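Local coordinates for protein NUDIX hydrolase (Jonesia denitrificans, PDB 4KTB) that is of unknown function but belongs to the NUDIX hydrolase superfamily and may cleave diadenosine tetraphosphate asymmetrically, at residues Val45-Asp50 against Ala137-Val142; Val58-Arg63 against Arg72-Gly77; Lys95-Val100 against Gly144-Gln149. One frame throughout, in Å; residues are numbered along the deposited sequence.

Interaction 1 of 3, residues Val45-Asp50 against Ala137-Val142. With EDO (1,2-ethanediol), chain P.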
loop_
_atom_site.group_PDB
_atom_site.type_symbol
_atom_site.label_atom_id
_atom_site.label_comp_id
_atom_site.label_asym_id
_atom_site.label_seq_id
_atom_site.Cartn_x
_atom_site.Cartn_y
_atom_site.Cartn_z
ATOM N N VAL A 45 0.790 -6.207 -14.409
ATOM C CA VAL A 45 2.150 -6.633 -14.722
ATOM C C VAL A 45 2.249 -8.137 -14.461
ATOM O O VAL A 45 2.149 -8.587 -13.314
ATOM C CB VAL A 45 3.206 -5.856 -13.922
ATOM C CG1 VAL A 45 4.537 -6.546 -14.005
ATOM C CG2 VAL A 45 3.361 -4.459 -14.455
ATOM N N PRO A 46 2.414 -8.921 -15.538
ATOM C CA PRO A 46 2.364 -10.379 -15.388
ATOM C C PRO A 46 3.730 -10.929 -15.014
ATOM O O PRO A 46 4.717 -10.653 -15.717
ATOM C CB PRO A 46 1.970 -10.864 -16.794
ATOM C CG PRO A 46 1.555 -9.591 -17.561
ATOM C CD PRO A 46 2.384 -8.517 -16.952
ATOM N N VAL A 47 3.797 -11.694 -13.927
ATOM C CA VAL A 47 5.095 -12.145 -13.432
ATOM C C VAL A 47 5.158 -13.620 -13.089
ATOM O O VAL A 47 4.145 -14.254 -12.791
ATOM C CB VAL A 47 5.547 -11.349 -12.187
ATOM C CG1 VAL A 47 5.427 -9.856 -12.416
ATOM C CG2 VAL A 47 4.745 -11.762 -10.961
ATOM N N ARG A 48 6.374 -14.152 -13.149
ATOM C CA ARG A 48 6.675 -15.477 -12.636
ATOM C C ARG A 48 7.354 -15.293 -11.301
ATOM O O ARG A 48 8.289 -14.500 -11.187
ATOM C CB ARG A 48 7.640 -16.220 -13.564
ATOM C CG ARG A 48 7.020 -16.743 -14.860
ATOM C CD ARG A 48 8.056 -17.434 -15.727
ATOM N NE ARG A 48 7.466 -17.978 -16.944
ATOM C CZ ARG A 48 8.159 -18.348 -18.011
ATOM N NH1 ARG A 48 9.479 -18.230 -18.020
ATOM N NH2 ARG A 48 7.522 -18.834 -19.063
ATOM N N VAL A 49 6.890 -16.026 -10.297
ATOM C CA VAL A 49 7.472 -15.918 -8.964
ATOM C C VAL A 49 7.999 -17.267 -8.472
ATOM O O VAL A 49 7.576 -18.320 -8.962
ATOM C CB VAL A 49 6.456 -15.347 -7.938
ATOM C CG1 VAL A 49 5.992 -13.963 -8.347
ATOM C CG2 VAL A 49 5.265 -16.268 -7.795
ATOM N N ASP A 50 8.927 -17.235 -7.517
ATOM C CA ASP A 50 9.314 -18.460 -6.831
ATOM C C ASP A 50 8.331 -18.764 -5.690
ATOM O O ASP A 50 7.300 -18.093 -5.567
ATOM C CB ASP A 50 10.770 -18.416 -6.355
ATOM C CG ASP A 50 11.044 -17.316 -5.338
ATOM O OD1 ASP A 50 10.101 -16.747 -4.743
ATOM O OD2 ASP A 50 12.242 -17.031 -5.108
ATOM N N ALA A 137 -3.016 -0.070 -11.250
ATOM C CA ALA A 137 -2.010 -0.994 -11.735
ATOM C C ALA A 137 -1.751 -2.062 -10.704
ATOM O O ALA A 137 -1.655 -1.777 -9.517
ATOM C CB ALA A 137 -0.728 -0.262 -12.089
ATOM N N TYR A 138 -1.643 -3.301 -11.161
ATOM C CA TYR A 138 -1.323 -4.381 -10.255
ATOM C C TYR A 138 -0.239 -5.272 -10.829
ATOM O O TYR A 138 -0.117 -5.425 -12.038
ATOM C CB TYR A 138 -2.567 -5.220 -9.952
ATOM C CG TYR A 138 -3.748 -4.450 -9.403
ATOM C CD1 TYR A 138 -4.608 -3.787 -10.257
ATOM C CD2 TYR A 138 -4.015 -4.409 -8.040
ATOM C CE1 TYR A 138 -5.695 -3.096 -9.781
ATOM C CE2 TYR A 138 -5.114 -3.710 -7.546
ATOM C CZ TYR A 138 -5.947 -3.056 -8.438
ATOM O OH TYR A 138 -7.037 -2.353 -8.013
ATOM N N ILE A 139 0.558 -5.850 -9.943
ATOM C CA ILE A 139 1.439 -6.942 -10.312
ATOM C C ILE A 139 0.648 -8.238 -10.179
ATOM O O ILE A 139 0.124 -8.551 -9.099
ATOM C CB ILE A 139 2.624 -7.024 -9.362
ATOM C CG1 ILE A 139 3.562 -5.840 -9.577
ATOM C CG2 ILE A 139 3.393 -8.311 -9.561
ATOM C CD1 ILE A 139 4.603 -5.721 -8.493
ATOM N N VAL A 140 0.571 -9.004 -11.262
ATOM C CA VAL A 140 -0.202 -10.236 -11.244
ATOM C C VAL A 140 0.665 -11.465 -11.532
ATOM O O VAL A 140 1.156 -11.648 -12.649
ATOM C CB VAL A 140 -1.387 -10.193 -12.214
ATOM C CG1 VAL A 140 -2.248 -11.439 -12.019
ATOM C CG2 VAL A 140 -2.226 -8.931 -12.007
ATOM N N PRO A 141 0.887 -12.295 -10.501
ATOM C CA PRO A 141 1.623 -13.511 -10.816
ATOM C C PRO A 141 0.676 -14.409 -11.585
ATOM O O PRO A 141 -0.533 -14.388 -11.317
ATOM C CB PRO A 141 1.947 -14.104 -9.435
ATOM C CG PRO A 141 1.814 -12.933 -8.471
ATOM C CD PRO A 141 0.678 -12.133 -9.053
ATOM N N VAL A 142 1.208 -15.130 -12.564
ATOM C CA VAL A 142 0.420 -16.115 -13.287
ATOM C C VAL A 142 0.987 -17.463 -12.957
ATOM O O VAL A 142 2.204 -17.656 -12.992
ATOM C CB VAL A 142 0.452 -15.901 -14.803
ATOM C CG1 VAL A 142 -0.522 -14.815 -15.184
ATOM C CG2 VAL A 142 1.853 -15.548 -15.251
HETATM C C1 EDO P . 10.120 -18.022 -21.349
HETATM O O1 EDO P . 9.711 -19.233 -20.708
HETATM C C2 EDO P . 11.627 -17.839 -21.205
HETATM O O2 EDO P . 11.991 -17.851 -19.820
HETATM O O HOH W 1 4.335 -17.238 -11.355
#
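Val47 and Pro141 face each other across two parallel strands, and the pair illustrates how a β-branched residue reaches two neighbours on one face of a sheet. From CB, which turns to the same face as Val45, Ile139 and Pro141, the two methyls part. With chi1 at -49°, Val47 CG1 lies anti to the carbonyl carbon and reaches back to within 3.8 Å of Ile139 CG2. Val47 CG2, wedged between backbone N and carbonyl carbon, drops onto the proline, 3.6 Å from Pro141 CA and 4.0 Å from Pro141 CB. Further along, Val49 CG1 brushes the same ring.

The backbone pairing suits its two prolines. Val45 straddles Ile139, Val45 N giving a 2.7 Å bond to Tyr138 O while Val140 N bonds Val45 O at 2.6 Å; Val47 likewise brackets Pro141, through Val47 N to Val140 O and Val142 N to Val47 O (3.1 Å). Pro46 and Pro141 thus sit where this pairing asks for no amide hydrogen. Where strand 137-141 has ended, a water joins Val49 N to Val142 O. Arg48, within strand 45-49, bonds Gln57, makes a cation-pi contact with Trp157 and holds an ethanediol, probably from the crystallisation liquor.

Helix 176-186 covers Val45 and Ile139, helix 85-97 lies against Pro46 and Tyr138 on the other face, and strand 55-64 flanks strand 39-49.

Interaction 2 of 3, residues Val58-Arg63 against Arg72-Gly77. With NA (sodium ion), chain E.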
loop_
_atom_site.group_PDB
_atom_site.type_symbol
_atom_site.label_atom_id
_atom_site.label_comp_id
_atom_site.label_asym_id
_atom_site.label_seq_id
_atom_site.Cartn_x
_atom_site.Cartn_y
_atom_site.Cartn_z
ATOM N N VAL A 58 9.204 -11.163 -15.641
ATOM C CA VAL A 58 8.031 -10.371 -16.025
ATOM C C VAL A 58 7.637 -10.754 -17.440
ATOM O O VAL A 58 8.507 -11.046 -18.267
ATOM C CB VAL A 58 8.330 -8.858 -16.009
ATOM C CG1 VAL A 58 7.113 -8.045 -16.443
ATOM C CG2 VAL A 58 8.762 -8.427 -14.639
ATOM N N GLY A 59 6.337 -10.752 -17.728
ATOM C CA GLY A 59 5.878 -11.111 -19.058
ATOM C C GLY A 59 5.492 -9.913 -19.904
ATOM O O GLY A 59 4.504 -9.245 -19.608
ATOM N N LEU A 60 6.257 -9.648 -20.961
ATOM C CA LEU A 60 5.932 -8.579 -21.907
ATOM C C LEU A 60 5.374 -9.156 -23.199
ATOM O O LEU A 60 5.939 -10.089 -23.766
ATOM C CB LEU A 60 7.171 -7.734 -22.239
ATOM C CG LEU A 60 7.883 -7.041 -21.082
ATOM C CD1 LEU A 60 8.960 -6.114 -21.597
ATOM C CD2 LEU A 60 6.871 -6.271 -20.259
ATOM N N LEU A 61 4.265 -8.592 -23.659
ATOM C CA LEU A 61 3.664 -8.994 -24.920
ATOM C C LEU A 61 4.360 -8.231 -26.020
ATOM O O LEU A 61 4.734 -7.081 -25.832
ATOM C CB LEU A 61 2.181 -8.641 -24.914
ATOM C CG LEU A 61 1.376 -9.326 -23.814
ATOM C CD1 LEU A 61 0.007 -8.709 -23.682
ATOM C CD2 LEU A 61 1.253 -10.789 -24.153
ATOM N N LEU A 62 4.547 -8.859 -27.170
ATOM C CA LEU A 62 5.047 -8.130 -28.324
ATOM C C LEU A 62 3.908 -7.918 -29.320
ATOM O O LEU A 62 3.126 -8.835 -29.581
ATOM C CB LEU A 62 6.178 -8.901 -28.997
ATOM C CG LEU A 62 6.752 -8.250 -30.258
ATOM C CD1 LEU A 62 7.896 -7.293 -29.915
ATOM C CD2 LEU A 62 7.201 -9.312 -31.255
ATOM N N ARG A 63 3.803 -6.712 -29.869
ATOM C CA ARG A 63 2.810 -6.451 -30.904
ATOM C C ARG A 63 3.153 -5.261 -31.784
ATOM O O ARG A 63 4.185 -4.620 -31.607
ATOM C CB ARG A 63 1.393 -6.306 -30.318
ATOM C CG ARG A 63 1.134 -5.129 -29.381
ATOM C CD ARG A 63 -0.377 -5.039 -29.116
ATOM N NE ARG A 63 -0.733 -4.287 -27.914
ATOM C CZ ARG A 63 -1.495 -4.751 -26.925
ATOM N NH1 ARG A 63 -1.999 -5.974 -26.977
ATOM N NH2 ARG A 63 -1.760 -3.987 -25.879
ATOM N N ARG A 72 6.287 -3.285 -26.927
ATOM C CA ARG A 72 6.122 -4.275 -25.873
ATOM C C ARG A 72 5.144 -3.724 -24.839
ATOM O O ARG A 72 5.289 -2.578 -24.397
ATOM C CB ARG A 72 7.471 -4.608 -25.225
ATOM C CG ARG A 72 8.398 -5.419 -26.113
ATOM C CD ARG A 72 9.748 -5.580 -25.470
ATOM N NE ARG A 72 10.575 -6.571 -26.150
ATOM C CZ ARG A 72 11.320 -6.308 -27.212
ATOM N NH1 ARG A 72 12.033 -7.268 -27.770
ATOM N NH2 ARG A 72 11.355 -5.078 -27.708
ATOM N N ALA A 73 4.161 -4.537 -24.456
ATOM C CA ALA A 73 3.021 -4.059 -23.671
ATOM C C ALA A 73 2.724 -4.872 -22.421
ATOM O O ALA A 73 2.841 -6.096 -22.417
ATOM C CB ALA A 73 1.765 -3.990 -24.538
ATOM N N LEU A 74 2.308 -4.168 -21.373
ATOM C CA LEU A 74 1.736 -4.789 -20.193
ATOM C C LEU A 74 0.336 -5.300 -20.522
ATOM O O LEU A 74 -0.144 -5.175 -21.648
ATOM C CB LEU A 74 1.661 -3.761 -19.068
ATOM C CG LEU A 74 3.022 -3.162 -18.714
ATOM C CD1 LEU A 74 2.887 -2.032 -17.704
ATOM C CD2 LEU A 74 3.892 -4.232 -18.143
ATOM N N VAL A 75 -0.334 -5.880 -19.542
ATOM C CA VAL A 75 -1.714 -6.272 -19.756
ATOM C C VAL A 75 -2.599 -5.122 -19.273
ATOM O O VAL A 75 -2.563 -4.751 -18.103
ATOM C CB VAL A 75 -2.017 -7.594 -19.053
ATOM C CG1 VAL A 75 -3.531 -7.849 -18.963
ATOM C CG2 VAL A 75 -1.287 -8.736 -19.776
ATOM N N SER A 76 -3.368 -4.544 -20.192
ATOM C CA SER A 76 -3.970 -3.239 -19.949
ATOM C C SER A 76 -5.300 -3.054 -20.667
ATOM O O SER A 76 -5.465 -3.465 -21.812
ATOM C CB SER A 76 -3.000 -2.142 -20.389
ATOM O OG SER A 76 -3.599 -0.863 -20.312
ATOM N N GLY A 77 -6.249 -2.420 -19.992
ATOM C CA GLY A 77 -7.528 -2.185 -20.616
ATOM C C GLY A 77 -8.581 -1.583 -19.714
ATOM O O GLY A 77 -8.405 -1.453 -18.501
HETATM NA NA NA E . -5.420 -4.476 -23.854
HETATM O O HOH W 2 2.233 -7.833 -20.437
HETATM O O HOH W 3 -3.179 -4.982 -23.288
HETATM O O HOH W 4 -4.407 -6.407 -25.692
HETATM O O HOH W 5 -6.492 -6.227 -22.791
HETATM O O HOH W 6 -4.010 -2.901 -24.694
HETATM O O HOH W 7 -7.482 -3.590 -24.704
#
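Leu61 and Ala73 form an antiparallel hydrogen-bonded pair, with Leu61 N reaching Ala73 O at 3.1 Å, in the carbonyl plane, and Ala73 N returning to Leu61 O at 2.9 Å. This is the tight part of the contact. Next to it, Arg72 CA packs within 3.1 Å of Leu61 O, and the aliphatic chain of Arg72, extended from CG to NE, crosses Leu60 at about a right angle. The leucines extend the grip: Leu60 CD2 lies alongside Leu74 CD2, while Leu61 CD1 meets Val75 CG2 at 4.1 Å. Leu61 and Val75 also pack on helix 85-97, and Leu74 on helix 176-186.

The looser part belongs to the guanidinium ends and to water. Leu62 CD1 sits over one face of the Arg72 guanidinium. Arg63 starts with CG between backbone N and carbonyl carbon (chi1 64°), which turns the chain back across the pair until the Ala73 methyl underlies its guanidinium, Arg63 NH2 being 3.8 Å from Ala73 CB. The rim of that group is hydrated; one water in its plane bridges Arg63 NH2 to Ser76 N and also binds a sodium ion, which Ser76 O holds at 2.3 Å.

Leu74 breaks the second strand, which pairs with strand 55-64 before it and strand 39-49 after it: a β-hairpin whose returning arm switches partners, leading to Gly77, probably the first glycine of a degenerate Nudix box.

Interaction 3 of 3, residues Lys95-Val100 against Gly144-Gln149; sequences KDLGPV and GDCSPQ
The flat side-chain amide of Gln149 lies over one face of the peptide that joins Leu97 to Gly98. Gln149 CG stands 3.2 Å from Gly98 N, and Gln149 CD is 3.6 Å from Gly98 CA. The bend at chi2 (-78°) folds the side chain back over this peptide. Ser147 N approaches Leu97 O, well above the carbonyl plane, in a 2.9 Å hydrogen bond. One residue earlier the pattern recurs: Gln149 N bonds Asp96 O at 2.9 Å, again from above the plane.

The principle is that a helix ends with carbonyls lacking helical partners, and here an irregular loop supplies the amides. Gly98 makes the close approach possible. It leaves the helix with positive phi (92°), and having no side chain it lets the glutamine come down onto the turn.

Apolar contact backs the polar one. Cys146 SG rests against Leu97 CD1 at 3.9 Å, and both side chains also touch Leu155 of strand 154-158. Farther out, Val100 CG2 lies 3.4 Å from Asp145 O, and Gly144 CA is equally close to Val100 O, at 3.4 Å. Turned away from residues 144-149, the Asp96 carboxylate is hydrogen-bonded to Asn152 ND2, farther along the same loop, while Arg63 makes only a long, weak ion pair with it.

The contact joins the C-terminal end of helix 85-97 to the loop between strands 133-141 and 154-158. That helix and the glycine that follows it probably correspond to the helix of a Nudix box, in degenerate form: Lys95 and Asp96 apparently stand where paired glutamates are usual, and the lysine side chain comes within about 4 Å of a bound sodium ion.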
loop_
_atom_site.group_PDB
_atom_site.type_symbol
_atom_site.label_atom_id
_atom_site.label_comp_id
_atom_site.label_asym_id
_atom_site.label_seq_id
_atom_site.Cartn_x
_atom_site.Cartn_y
_atom_site.Cartn_z
ATOM N N LYS A 95 -7.776 -12.587 -21.835
ATOM C CA LYS A 95 -7.765 -11.981 -23.167
ATOM C C LYS A 95 -6.385 -11.894 -23.817
ATOM O O LYS A 95 -6.259 -12.081 -25.024
ATOM C CB LYS A 95 -8.398 -10.583 -23.105
ATOM C CG LYS A 95 -8.319 -9.781 -24.389
ATOM C CD LYS A 95 -9.165 -8.519 -24.282
ATOM C CE LYS A 95 -8.885 -7.585 -25.438
ATOM N NZ LYS A 95 -7.422 -7.345 -25.546
ATOM N N ASP A 96 -5.353 -11.610 -23.029
ATOM C CA ASP A 96 -4.005 -11.424 -23.583
ATOM C C ASP A 96 -3.124 -12.683 -23.492
ATOM O O ASP A 96 -2.222 -12.876 -24.304
ATOM C CB ASP A 96 -3.298 -10.233 -22.896
ATOM C CG ASP A 96 -3.572 -8.894 -23.579
ATOM O OD1 ASP A 96 -3.656 -8.853 -24.822
ATOM O OD2 ASP A 96 -3.694 -7.872 -22.873
ATOM N N LEU A 97 -3.398 -13.536 -22.504
ATOM C CA LEU A 97 -2.470 -14.618 -22.142
ATOM C C LEU A 97 -3.087 -16.008 -22.210
ATOM O O LEU A 97 -2.425 -17.008 -21.911
ATOM C CB LEU A 97 -1.919 -14.408 -20.730
ATOM C CG LEU A 97 -1.084 -13.153 -20.475
ATOM C CD1 LEU A 97 -0.568 -13.157 -19.050
ATOM C CD2 LEU A 97 0.071 -13.069 -21.483
ATOM N N GLY A 98 -4.358 -16.067 -22.580
ATOM C CA GLY A 98 -5.055 -17.335 -22.658
ATOM C C GLY A 98 -5.764 -17.689 -21.362
ATOM O O GLY A 98 -5.468 -17.123 -20.306
ATOM N N PRO A 99 -6.690 -18.656 -21.436
ATOM C CA PRO A 99 -7.593 -18.996 -20.338
ATOM C C PRO A 99 -6.962 -19.882 -19.286
ATOM O O PRO A 99 -7.617 -20.186 -18.293
ATOM C CB PRO A 99 -8.694 -19.773 -21.045
ATOM C CG PRO A 99 -7.972 -20.471 -22.147
ATOM C CD PRO A 99 -6.927 -19.500 -22.619
ATOM N N VAL A 100 -5.725 -20.303 -19.491
ATOM C CA VAL A 100 -5.087 -21.142 -18.492
ATOM C C VAL A 100 -3.853 -20.488 -17.870
ATOM O O VAL A 100 -2.998 -21.180 -17.324
ATOM C CB VAL A 100 -4.709 -22.520 -19.061
ATOM C CG1 VAL A 100 -5.962 -23.293 -19.467
ATOM C CG2 VAL A 100 -3.761 -22.360 -20.247
ATOM N N GLY A 144 -0.161 -20.489 -14.299
ATOM C CA GLY A 144 -0.291 -21.478 -15.358
ATOM C C GLY A 144 0.417 -21.099 -16.644
ATOM O O GLY A 144 1.157 -20.119 -16.696
ATOM N N ASP A 145 0.194 -21.879 -17.693
ATOM C CA ASP A 145 0.849 -21.622 -18.961
ATOM C C ASP A 145 0.134 -20.487 -19.692
ATOM O O ASP A 145 -1.089 -20.336 -19.596
ATOM C CB ASP A 145 0.896 -22.896 -19.816
ATOM C CG ASP A 145 1.745 -24.000 -19.187
ATOM O OD1 ASP A 145 2.988 -23.946 -19.313
ATOM O OD2 ASP A 145 1.176 -24.931 -18.576
ATOM N N CYS A 146 0.915 -19.673 -20.395
ATOM C CA CYS A 146 0.392 -18.512 -21.095
ATOM C C CYS A 146 0.731 -18.605 -22.569
ATOM O O CYS A 146 1.737 -19.205 -22.947
ATOM C CB CYS A 146 1.014 -17.229 -20.542
ATOM S SG CYS A 146 0.728 -16.880 -18.817
ATOM N N SER A 147 -0.098 -18.002 -23.406
ATOM C CA SER A 147 0.260 -17.860 -24.806
ATOM C C SER A 147 -0.319 -16.548 -25.298
ATOM O O SER A 147 -1.476 -16.238 -25.010
ATOM C CB SER A 147 -0.244 -19.036 -25.641
ATOM O OG SER A 147 -1.651 -19.166 -25.592
ATOM N N PRO A 148 0.485 -15.767 -26.033
ATOM C CA PRO A 148 0.038 -14.451 -26.506
ATOM C C PRO A 148 -1.211 -14.571 -27.376
ATOM O O PRO A 148 -1.210 -15.313 -28.364
ATOM C CB PRO A 148 1.225 -13.949 -27.339
ATOM C CG PRO A 148 1.966 -15.196 -27.739
ATOM C CD PRO A 148 1.802 -16.139 -26.572
ATOM N N GLN A 149 -2.268 -13.849 -27.019
ATOM C CA GLN A 149 -3.534 -13.971 -27.743
ATOM C C GLN A 149 -3.842 -12.800 -28.674
ATOM O O GLN A 149 -3.330 -11.690 -28.502
ATOM C CB GLN A 149 -4.703 -14.129 -26.762
ATOM C CG GLN A 149 -4.503 -15.169 -25.670
ATOM C CD GLN A 149 -4.720 -16.578 -26.158
ATOM O OE1 GLN A 149 -3.871 -17.448 -25.967
ATOM N NE2 GLN A 149 -5.865 -16.818 -26.778
HETATM O O HOH W 8 -2.714 -19.414 -21.152
#

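The three contacts form a compact triangle, with centres 12 to 13 Å apart, around the end of helix 85-97. Interactions 1 and 2 belong to one mixed sheet, with strand 39-49 of interaction 1 beside strands 55-64 and 75-78 of interaction 2. Along the chain, interaction 2 falls wholly between the two halves of interaction 1 and is complete before interaction 3 begins, whereas interactions 1 and 3 interleave. Leu97 ties the set together: its side chain packs on Pro46 and Val142 of interaction 1 and on Leu61 of interaction 2. The fold thereby brings the sheet, the putative Nudix helix and the loop beyond strand 133-141 together, as in Nudix hydrolases.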